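Local coordinates for protein iota-carrageenase (Alteromonas sp., PDB 1H80) that hydrolyses the 1,4-beta linkages within iota-carrageenan, a sulfated galactan of red algal cell walls, with inversion of anomeric configuration, at residues S36-N47 against Y65-V76; Q17-V25 against K52-P61. All coordinates share one frame; numbering follows the deposited sequence.

Interactions 1 and 2 sit side by side, their centres about 13 Å apart, at the N-terminal end of the parallel beta-helix that makes up this hydrolase. Their segments interleave along the chain: 17-25, 36-47, 52-61, then 65-76. Strand 20-23 pairs with strand 56-60 in interaction 2, and strand 56-60 pairs in turn with strand 76-80, so the first strand extends the stack of coils by one. In interaction 1, helix 39-50, which lies between strands 20-23 and 56-60 in sequence, packs on segment 65-76. The two contacts meet where Leu42 CD1 touches Leu58 CD2 at 3.4 Å; Leu58 also touches Ala45 and Ile49, consistent with the helix capping this end of the beta-helix.

Interaction 1 of 2, residues S36-N47 against Y65-V76; sequences SDDSNALQRAIN and YHFLGIQMKSNV. With CA (calcium ion), chain D.
Asp38 OD2 is gripped twice, by the calcium ion at 2.4 Å and by the backbone N of His66, whose N-H runs to the anti lone pair of the carboxylate at 2.9 Å. This is the start of a helix lying against the end of a parallel beta-helix, its axis crossing strand 65-67 at 75°. The carboxylate binds calcium through both oxygens, while Ser36 O, two waters, Asn31 and Asp34 complete the site; an aspartate suits the place because one group serves metal and strand. In return, Asp38 N donates to His66 O. One turn further along the helix, Leu42 lays CD2 over the centre of the Phe67 ring, a CH-pi contact 3.6 Å from the centroid, and also meets Ile70. Ile46 CD1 touches both Ile70 CG2, tightly at 3.4 Å, and Met72 SD. On the more exposed flank, the Gln43 amide pairs with both the N-H and the C=O of Gln71: OE1 accepts from Gln71 N at 2.8 Å and NE2 donates to Gln71 O, each bond nearly straight. A bend at chi2 (65°) turns the amide to the strand; glutamine suits the place because its amide carries both a donor and an acceptor on a chain long enough to reach. The second N-H of NE2 goes to Asn47 OD1, and Lys73 NZ donates to that same Asn47 OD1 at 3.0 Å, from the opposite face of the Asn47 amide.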
loop_
_atom_site.group_PDB
_atom_site.type_symbol
_atom_site.label_atom_id
_atom_site.label_comp_id
_atom_site.label_asym_id
_atom_site.label_seq_id
_atom_site.Cartn_x
_atom_site.Cartn_y
_atom_site.Cartn_z
ATOM N N SER A 36 -2.755 -2.197 29.589
ATOM C CA SER A 36 -2.639 -3.647 29.483
ATOM C C SER A 36 -3.271 -4.230 28.219
ATOM O O SER A 36 -4.231 -3.685 27.683
ATOM C CB SER A 36 -3.265 -4.306 30.715
ATOM O OG SER A 36 -2.627 -3.866 31.904
ATOM N N ASP A 37 -2.718 -5.355 27.772
ATOM C CA ASP A 37 -3.164 -6.067 26.575
ATOM C C ASP A 37 -4.644 -6.450 26.614
ATOM O O ASP A 37 -5.139 -6.982 27.608
ATOM C CB ASP A 37 -2.288 -7.313 26.396
ATOM C CG ASP A 37 -2.650 -8.126 25.170
ATOM O OD1 ASP A 37 -2.982 -7.533 24.126
ATOM O OD2 ASP A 37 -2.576 -9.371 25.250
ATOM N N ASP A 38 -5.342 -6.177 25.516
ATOM C CA ASP A 38 -6.766 -6.473 25.410
ATOM C C ASP A 38 -7.044 -7.508 24.325
ATOM O O ASP A 38 -8.200 -7.750 23.965
ATOM C CB ASP A 38 -7.522 -5.184 25.092
ATOM C CG ASP A 38 -7.294 -4.116 26.136
ATOM O OD1 ASP A 38 -7.738 -4.319 27.283
ATOM O OD2 ASP A 38 -6.664 -3.086 25.818
ATOM N N SER A 39 -5.985 -8.126 23.819
ATOM C CA SER A 39 -6.109 -9.110 22.752
ATOM C C SER A 39 -7.013 -10.298 23.055
ATOM O O SER A 39 -7.836 -10.680 22.225
ATOM C CB SER A 39 -4.723 -9.623 22.352
ATOM O OG SER A 39 -3.911 -8.565 21.874
ATOM N N ASN A 40 -6.856 -10.897 24.232
ATOM C CA ASN A 40 -7.676 -12.047 24.574
ATOM C C ASN A 40 -9.155 -11.686 24.622
ATOM O O ASN A 40 -9.994 -12.450 24.154
ATOM C CB ASN A 40 -7.237 -12.645 25.915
ATOM C CG ASN A 40 -8.085 -13.836 26.324
ATOM O OD1 ASN A 40 -8.904 -13.744 27.237
ATOM N ND2 ASN A 40 -7.901 -14.957 25.637
ATOM N N ALA A 41 -9.466 -10.520 25.180
ATOM C CA ALA A 41 -10.854 -10.075 25.269
ATOM C C ALA A 41 -11.437 -9.982 23.866
ATOM O O ALA A 41 -12.532 -10.480 23.601
ATOM C CB ALA A 41 -10.927 -8.720 25.958
ATOM N N LEU A 42 -10.697 -9.345 22.965
ATOM C CA LEU A 42 -11.163 -9.197 21.594
ATOM C C LEU A 42 -11.273 -10.543 20.893
ATOM O O LEU A 42 -12.241 -10.795 20.176
ATOM C CB LEU A 42 -10.233 -8.267 20.806
ATOM C CG LEU A 42 -10.589 -8.064 19.328
ATOM C CD1 LEU A 42 -12.039 -7.605 19.189
ATOM C CD2 LEU A 42 -9.645 -7.042 18.722
ATOM N N GLN A 43 -10.298 -11.425 21.103
ATOM C CA GLN A 43 -10.356 -12.722 20.452
ATOM C C GLN A 43 -11.552 -13.529 20.949
ATOM O O GLN A 43 -12.216 -14.201 20.165
ATOM C CB GLN A 43 -9.066 -13.508 20.679
ATOM C CG GLN A 43 -8.963 -14.734 19.788
ATOM C CD GLN A 43 -8.875 -14.367 18.323
ATOM O OE1 GLN A 43 -7.909 -13.737 17.890
ATOM N NE2 GLN A 43 -9.885 -14.756 17.550
ATOM N N ARG A 44 -11.826 -13.466 22.250
ATOM C CA ARG A 44 -12.972 -14.184 22.796
ATOM C C ARG A 44 -14.267 -13.637 22.202
ATOM O O ARG A 44 -15.188 -14.396 21.908
ATOM C CB ARG A 44 -13.015 -14.071 24.321
ATOM C CG ARG A 44 -12.004 -14.970 25.019
ATOM C CD ARG A 44 -12.187 -14.986 26.530
ATOM N NE ARG A 44 -11.744 -13.751 27.167
ATOM C CZ ARG A 44 -12.558 -12.849 27.704
ATOM N NH1 ARG A 44 -13.872 -13.035 27.688
ATOM N NH2 ARG A 44 -12.053 -11.757 28.263
ATOM N N ALA A 45 -14.331 -12.321 22.025
ATOM C CA ALA A 45 -15.523 -11.689 21.460
ATOM C C ALA A 45 -15.732 -12.167 20.031
ATOM O O ALA A 45 -16.829 -12.571 19.646
ATOM C CB ALA A 45 -15.376 -10.174 21.488
ATOM N N ILE A 46 -14.667 -12.108 19.240
ATOM C CA ILE A 46 -14.720 -12.547 17.853
ATOM C C ILE A 46 -15.146 -14.010 17.768
ATOM O O ILE A 46 -16.022 -14.369 16.985
ATOM C CB ILE A 46 -13.341 -12.363 17.184
ATOM C CG1 ILE A 46 -13.072 -10.872 16.994
ATOM C CG2 ILE A 46 -13.280 -13.110 15.861
ATOM C CD1 ILE A 46 -11.639 -10.561 16.623
ATOM N N ASN A 47 -14.531 -14.860 18.581
ATOM C CA ASN A 47 -14.868 -16.275 18.560
ATOM C C ASN A 47 -16.330 -16.515 18.920
ATOM O O ASN A 47 -17.013 -17.311 18.275
ATOM C CB ASN A 47 -13.968 -17.049 19.526
ATOM C CG ASN A 47 -12.514 -17.061 19.090
ATOM O OD1 ASN A 47 -12.186 -16.703 17.959
ATOM N ND2 ASN A 47 -11.634 -17.488 19.989
ATOM N N TYR A 65 -7.059 0.782 23.568
ATOM C CA TYR A 65 -6.868 -0.656 23.614
ATOM C C TYR A 65 -5.559 -1.089 23.005
ATOM O O TYR A 65 -5.046 -0.459 22.082
ATOM C CB TYR A 65 -8.000 -1.346 22.859
ATOM C CG TYR A 65 -9.352 -0.950 23.365
ATOM C CD1 TYR A 65 -9.924 -1.608 24.452
ATOM C CD2 TYR A 65 -10.043 0.116 22.794
ATOM C CE1 TYR A 65 -11.152 -1.211 24.959
ATOM C CE2 TYR A 65 -11.270 0.520 23.293
ATOM C CZ TYR A 65 -11.817 -0.147 24.376
ATOM O OH TYR A 65 -13.024 0.255 24.887
ATOM N N HIS A 66 -5.032 -2.184 23.534
ATOM C CA HIS A 66 -3.798 -2.756 23.036
ATOM C C HIS A 66 -4.122 -4.126 22.457
ATOM O O HIS A 66 -4.590 -5.019 23.167
ATOM C CB HIS A 66 -2.771 -2.873 24.163
ATOM C CG HIS A 66 -2.226 -1.555 24.612
ATOM N ND1 HIS A 66 -2.945 -0.677 25.394
ATOM C CD2 HIS A 66 -1.049 -0.942 24.344
ATOM C CE1 HIS A 66 -2.233 0.420 25.589
ATOM N NE2 HIS A 66 -1.079 0.284 24.962
ATOM N N PHE A 67 -3.898 -4.273 21.154
ATOM C CA PHE A 67 -4.164 -5.529 20.465
ATOM C C PHE A 67 -2.954 -5.950 19.649
ATOM O O PHE A 67 -2.136 -5.117 19.260
ATOM C CB PHE A 67 -5.315 -5.393 19.457
ATOM C CG PHE A 67 -6.608 -4.911 20.039
ATOM C CD1 PHE A 67 -7.183 -5.543 21.136
ATOM C CD2 PHE A 67 -7.293 -3.856 19.439
ATOM C CE1 PHE A 67 -8.421 -5.132 21.623
ATOM C CE2 PHE A 67 -8.531 -3.439 19.918
ATOM C CZ PHE A 67 -9.096 -4.078 21.010
ATOM N N LEU A 68 -2.869 -7.246 19.376
ATOM C CA LEU A 68 -1.815 -7.785 18.531
ATOM C C LEU A 68 -2.136 -9.224 18.160
ATOM O O LEU A 68 -2.580 -10.010 19.000
ATOM C CB LEU A 68 -0.445 -7.725 19.218
ATOM C CG LEU A 68 0.711 -7.756 18.209
ATOM C CD1 LEU A 68 0.756 -6.433 17.451
ATOM C CD2 LEU A 68 2.035 -7.988 18.928
ATOM N N GLY A 69 -1.939 -9.551 16.888
ATOM C CA GLY A 69 -2.173 -10.902 16.409
ATOM C C GLY A 69 -3.593 -11.413 16.526
ATOM O O GLY A 69 -3.811 -12.600 16.769
ATOM N N ILE A 70 -4.561 -10.523 16.352
ATOM C CA ILE A 70 -5.964 -10.908 16.443
ATOM C C ILE A 70 -6.364 -11.682 15.193
ATOM O O ILE A 70 -6.038 -11.284 14.075
ATOM C CB ILE A 70 -6.866 -9.666 16.566
ATOM C CG1 ILE A 70 -6.413 -8.807 17.751
ATOM C CG2 ILE A 70 -8.319 -10.090 16.720
ATOM C CD1 ILE A 70 -6.490 -9.510 19.086
ATOM N N GLN A 71 -7.069 -12.792 15.387
ATOM C CA GLN A 71 -7.514 -13.615 14.270
ATOM C C GLN A 71 -8.988 -13.353 14.010
ATOM O O GLN A 71 -9.843 -13.752 14.793
ATOM C CB GLN A 71 -7.308 -15.098 14.584
ATOM C CG GLN A 71 -5.876 -15.460 14.947
ATOM C CD GLN A 71 -4.899 -15.182 13.826
ATOM O OE1 GLN A 71 -4.982 -15.781 12.753
ATOM N NE2 GLN A 71 -3.966 -14.268 14.066
ATOM N N MET A 72 -9.287 -12.679 12.908
ATOM C CA MET A 72 -10.674 -12.392 12.581
ATOM C C MET A 72 -11.368 -13.662 12.115
ATOM O O MET A 72 -10.722 -14.610 11.669
ATOM C CB MET A 72 -10.737 -11.310 11.505
ATOM C CG MET A 72 -10.177 -9.973 11.980
ATOM S SD MET A 72 -11.053 -9.345 13.439
ATOM C CE MET A 72 -9.945 -8.055 14.008
ATOM N N LYS A 73 -12.691 -13.681 12.232
ATOM C CA LYS A 73 -13.471 -14.841 11.834
ATOM C C LYS A 73 -14.729 -14.442 11.083
ATOM O O LYS A 73 -15.150 -13.285 11.119
ATOM C CB LYS A 73 -13.838 -15.672 13.065
ATOM C CG LYS A 73 -12.654 -16.412 13.668
ATOM C CD LYS A 73 -13.084 -17.328 14.802
ATOM C CE LYS A 73 -11.970 -18.286 15.186
ATOM N NZ LYS A 73 -10.706 -17.570 15.485
ATOM N N SER A 74 -15.325 -15.419 10.412
ATOM C CA SER A 74 -16.524 -15.202 9.617
ATOM C C SER A 74 -17.719 -14.639 10.364
ATOM O O SER A 74 -17.956 -14.953 11.532
ATOM C CB SER A 74 -16.953 -16.508 8.949
ATOM O OG SER A 74 -15.946 -16.991 8.088
ATOM N N ASN A 75 -18.469 -13.810 9.649
ATOM C CA ASN A 75 -19.682 -13.190 10.144
ATOM C C ASN A 75 -19.514 -12.318 11.374
ATOM O O ASN A 75 -20.426 -12.191 12.187
ATOM C CB ASN A 75 -20.730 -14.275 10.385
ATOM C CG ASN A 75 -21.037 -15.054 9.121
ATOM O OD1 ASN A 75 -21.406 -14.472 8.097
ATOM N ND2 ASN A 75 -20.882 -16.370 9.182
ATOM N N VAL A 76 -18.338 -11.714 11.494
ATOM C CA VAL A 76 -18.047 -10.816 12.596
ATOM C C VAL A 76 -17.960 -9.420 12.005
ATOM O O VAL A 76 -17.243 -9.185 11.034
ATOM C CB VAL A 76 -16.716 -11.168 13.283
ATOM C CG1 VAL A 76 -16.394 -10.139 14.348
ATOM C CG2 VAL A 76 -16.819 -12.552 13.911
HETATM CA CA CA D . -6.328 -2.638 28.144
HETATM O O HOH W 1 -5.595 -13.893 19.284
HETATM O O HOH W 2 -5.499 -0.532 27.207
HETATM O O HOH W 3 -6.475 -4.194 29.867
#

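Interaction 2 of 2, residues Q17-V25 against K52-P61; sequences QQDVNYDLV and KPNGGTLLIP
Asp19 and Asn54 meet through two bonds: the backbone N of Asn54 donates to Asp19 OD2 at 2.8 Å from above the carboxylate plane, and Asn54 ND2 reaches Asp19 OD1 at 3.0 Å on its syn side. The carboxylate and amide planes stand 75° apart. Aspartate suits this place because its short side chain, with CG beside the backbone N (chi1 -71°), brings both oxygens to the beta turn of Lys52-Gly55. Without this carboxylate, as with an alanine here, Asn54 N and ND2 would probably lose these acceptors, leaving the turn less firmly held, by backbone bonds such as Asp19 N to Gly55 O. Close by, Thr57 OG1 donates to an in-plane lone pair of Gln18 OE1 at 2.6 Å, and a water links Gln18 NE2 to Asn54 O. Beyond them the strands 20-23 and 56-60 run parallel in the beta-helix, joined by a ladder that includes Tyr22 N to Thr57 O and Leu59 N to Tyr22 O. Gly56 lies so close to Val20 O that a beta carbon would clash with it. On the sheet face that carries Val20, Tyr22 and Leu58, Leu58 CD1 lies 4.0 Å from Tyr22 CB, and Val20 CG2 sits over the Tyr22 ring, offset toward its rim. Toward the far end, Val25 CG2 presses on Pro61 CG at 3.5 Å. The chemistry thus changes along the strands: polar side chains help to hold the turn, backbone pairing and apolar contacts the rest.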
loop_
_atom_site.group_PDB
_atom_site.type_symbol
_atom_site.label_atom_id
_atom_site.label_comp_id
_atom_site.label_asym_id
_atom_site.label_seq_id
_atom_site.Cartn_x
_atom_site.Cartn_y
_atom_site.Cartn_z
ATOM N N GLN A 17 -29.425 -9.590 8.651
ATOM C CA GLN A 17 -29.934 -10.118 9.908
ATOM C C GLN A 17 -28.752 -10.675 10.688
ATOM O O GLN A 17 -27.846 -11.275 10.111
ATOM C CB GLN A 17 -30.967 -11.222 9.658
ATOM C CG GLN A 17 -30.393 -12.515 9.103
ATOM C CD GLN A 17 -31.462 -13.563 8.854
ATOM O OE1 GLN A 17 -32.325 -13.393 7.992
ATOM N NE2 GLN A 17 -31.412 -14.652 9.613
ATOM N N GLN A 18 -28.751 -10.458 11.997
ATOM C CA GLN A 18 -27.666 -10.946 12.834
ATOM C C GLN A 18 -28.230 -11.564 14.092
ATOM O O GLN A 18 -29.379 -11.321 14.451
ATOM C CB GLN A 18 -26.725 -9.801 13.203
ATOM C CG GLN A 18 -26.097 -9.123 11.999
ATOM C CD GLN A 18 -24.917 -8.266 12.382
ATOM O OE1 GLN A 18 -25.035 -7.352 13.199
ATOM N NE2 GLN A 18 -23.762 -8.559 11.797
ATOM N N ASP A 19 -27.409 -12.359 14.768
ATOM C CA ASP A 19 -27.850 -13.008 15.990
ATOM C C ASP A 19 -27.548 -12.223 17.258
ATOM O O ASP A 19 -28.344 -12.236 18.197
ATOM C CB ASP A 19 -27.233 -14.404 16.099
ATOM C CG ASP A 19 -27.824 -15.379 15.101
ATOM O OD1 ASP A 19 -28.998 -15.193 14.712
ATOM O OD2 ASP A 19 -27.124 -16.341 14.717
ATOM N N VAL A 20 -26.413 -11.531 17.292
ATOM C CA VAL A 20 -26.033 -10.786 18.488
ATOM C C VAL A 20 -25.354 -9.446 18.248
ATOM O O VAL A 20 -24.887 -9.149 17.151
ATOM C CB VAL A 20 -25.072 -11.613 19.375
ATOM C CG1 VAL A 20 -25.744 -12.891 19.827
ATOM C CG2 VAL A 20 -23.787 -11.933 18.607
ATOM N N ASN A 21 -25.328 -8.641 19.306
ATOM C CA ASN A 21 -24.662 -7.342 19.323
ATOM C C ASN A 21 -23.963 -7.329 20.685
ATOM O O ASN A 21 -24.626 -7.289 21.728
ATOM C CB ASN A 21 -25.661 -6.173 19.261
ATOM C CG ASN A 21 -26.060 -5.790 17.836
ATOM O OD1 ASN A 21 -26.634 -4.720 17.618
ATOM N ND2 ASN A 21 -25.771 -6.655 16.873
ATOM N N TYR A 22 -22.635 -7.391 20.677
ATOM C CA TYR A 22 -21.862 -7.390 21.917
ATOM C C TYR A 22 -20.997 -6.148 22.043
ATOM O O TYR A 22 -20.705 -5.478 21.055
ATOM C CB TYR A 22 -20.935 -8.606 21.994
ATOM C CG TYR A 22 -21.608 -9.951 22.091
ATOM C CD1 TYR A 22 -22.745 -10.137 22.881
ATOM C CD2 TYR A 22 -21.066 -11.061 21.444
ATOM C CE1 TYR A 22 -23.320 -11.403 23.023
ATOM C CE2 TYR A 22 -21.629 -12.324 21.583
ATOM C CZ TYR A 22 -22.752 -12.488 22.372
ATOM O OH TYR A 22 -23.296 -13.744 22.517
ATOM N N ASP A 23 -20.588 -5.854 23.273
ATOM C CA ASP A 23 -19.722 -4.720 23.565
ATOM C C ASP A 23 -18.435 -5.337 24.113
ATOM O O ASP A 23 -18.474 -6.168 25.018
ATOM C CB ASP A 23 -20.379 -3.807 24.604
ATOM C CG ASP A 23 -19.527 -2.599 24.948
ATOM O OD1 ASP A 23 -18.455 -2.778 25.564
ATOM O OD2 ASP A 23 -19.934 -1.467 24.601
ATOM N N LEU A 24 -17.299 -4.946 23.549
ATOM C CA LEU A 24 -16.014 -5.501 23.957
ATOM C C LEU A 24 -15.725 -5.366 25.444
ATOM O O LEU A 24 -15.192 -6.286 26.069
ATOM C CB LEU A 24 -14.884 -4.841 23.166
ATOM C CG LEU A 24 -13.492 -5.377 23.507
ATOM C CD1 LEU A 24 -13.400 -6.854 23.146
ATOM C CD2 LEU A 24 -12.452 -4.575 22.750
ATOM N N VAL A 25 -16.071 -4.217 26.008
ATOM C CA VAL A 25 -15.817 -3.976 27.420
ATOM C C VAL A 25 -16.854 -4.611 28.338
ATOM O O VAL A 25 -16.514 -5.370 29.246
ATOM C CB VAL A 25 -15.753 -2.464 27.715
ATOM C CG1 VAL A 25 -15.640 -2.225 29.216
ATOM C CG2 VAL A 25 -14.559 -1.850 26.997
ATOM N N LYS A 52 -22.047 -17.971 16.217
ATOM C CA LYS A 52 -23.470 -17.788 15.935
ATOM C C LYS A 52 -23.719 -17.947 14.434
ATOM O O LYS A 52 -22.998 -17.382 13.612
ATOM C CB LYS A 52 -23.928 -16.394 16.380
ATOM C CG LYS A 52 -23.645 -16.062 17.840
ATOM C CD LYS A 52 -24.415 -16.967 18.785
ATOM C CE LYS A 52 -24.147 -16.599 20.235
ATOM N NZ LYS A 52 -24.907 -17.465 21.181
ATOM N N PRO A 53 -24.755 -18.713 14.059
ATOM C CA PRO A 53 -25.099 -18.944 12.652
ATOM C C PRO A 53 -25.165 -17.684 11.789
ATOM O O PRO A 53 -24.647 -17.663 10.670
ATOM C CB PRO A 53 -26.448 -19.649 12.747
ATOM C CG PRO A 53 -26.297 -20.456 13.992
ATOM C CD PRO A 53 -25.667 -19.457 14.946
ATOM N N ASN A 54 -25.795 -16.637 12.311
ATOM C CA ASN A 54 -25.935 -15.389 11.569
ATOM C C ASN A 54 -24.964 -14.313 12.048
ATOM O O ASN A 54 -25.104 -13.136 11.704
ATOM C CB ASN A 54 -27.376 -14.887 11.675
ATOM C CG ASN A 54 -28.381 -15.902 11.158
ATOM O OD1 ASN A 54 -28.455 -16.158 9.958
ATOM N ND2 ASN A 54 -29.149 -16.496 12.067
ATOM N N GLY A 55 -23.983 -14.723 12.847
ATOM C CA GLY A 55 -22.982 -13.794 13.341
ATOM C C GLY A 55 -23.501 -12.624 14.146
ATOM O O GLY A 55 -24.531 -12.711 14.816
ATOM N N GLY A 56 -22.780 -11.514 14.086
ATOM C CA GLY A 56 -23.203 -10.359 14.845
ATOM C C GLY A 56 -22.220 -9.219 14.778
ATOM O O GLY A 56 -21.237 -9.263 14.036
ATOM N N THR A 57 -22.503 -8.191 15.569
ATOM C CA THR A 57 -21.675 -7.003 15.615
ATOM C C THR A 57 -20.988 -6.876 16.960
ATOM O O THR A 57 -21.554 -7.221 17.995
ATOM C CB THR A 57 -22.528 -5.735 15.366
ATOM O OG1 THR A 57 -23.098 -5.799 14.051
ATOM C CG2 THR A 57 -21.679 -4.472 15.482
ATOM N N LEU A 58 -19.751 -6.401 16.930
ATOM C CA LEU A 58 -18.998 -6.174 18.148
ATOM C C LEU A 58 -18.681 -4.692 18.188
ATOM O O LEU A 58 -18.125 -4.143 17.236
ATOM C CB LEU A 58 -17.688 -6.962 18.146
ATOM C CG LEU A 58 -16.807 -6.652 19.358
ATOM C CD1 LEU A 58 -17.498 -7.135 20.630
ATOM C CD2 LEU A 58 -15.453 -7.327 19.200
ATOM N N LEU A 59 -19.051 -4.036 19.278
ATOM C CA LEU A 59 -18.759 -2.624 19.413
ATOM C C LEU A 59 -17.525 -2.467 20.281
ATOM O O LEU A 59 -17.449 -3.059 21.353
ATOM C CB LEU A 59 -19.919 -1.879 20.082
ATOM C CG LEU A 59 -19.690 -0.373 20.268
ATOM C CD1 LEU A 59 -19.637 0.317 18.906
ATOM C CD2 LEU A 59 -20.805 0.218 21.105
ATOM N N ILE A 60 -16.551 -1.707 19.793
ATOM C CA ILE A 60 -15.355 -1.412 20.569
ATOM C C ILE A 60 -15.632 0.021 21.004
ATOM O O ILE A 60 -15.536 0.956 20.209
ATOM C CB ILE A 60 -14.078 -1.472 19.717
ATOM C CG1 ILE A 60 -13.853 -2.906 19.239
ATOM C CG2 ILE A 60 -12.883 -0.997 20.536
ATOM C CD1 ILE A 60 -12.559 -3.104 18.466
ATOM N N PRO A 61 -16.007 0.209 22.277
ATOM C CA PRO A 61 -16.323 1.521 22.836
ATOM C C PRO A 61 -15.126 2.414 23.084
ATOM O O PRO A 61 -13.994 1.945 23.167
ATOM C CB PRO A 61 -17.060 1.168 24.121
ATOM C CG PRO A 61 -16.308 -0.028 24.585
ATOM C CD PRO A 61 -16.102 -0.837 23.312
HETATM O O HOH W 4 -23.525 -11.140 10.617
#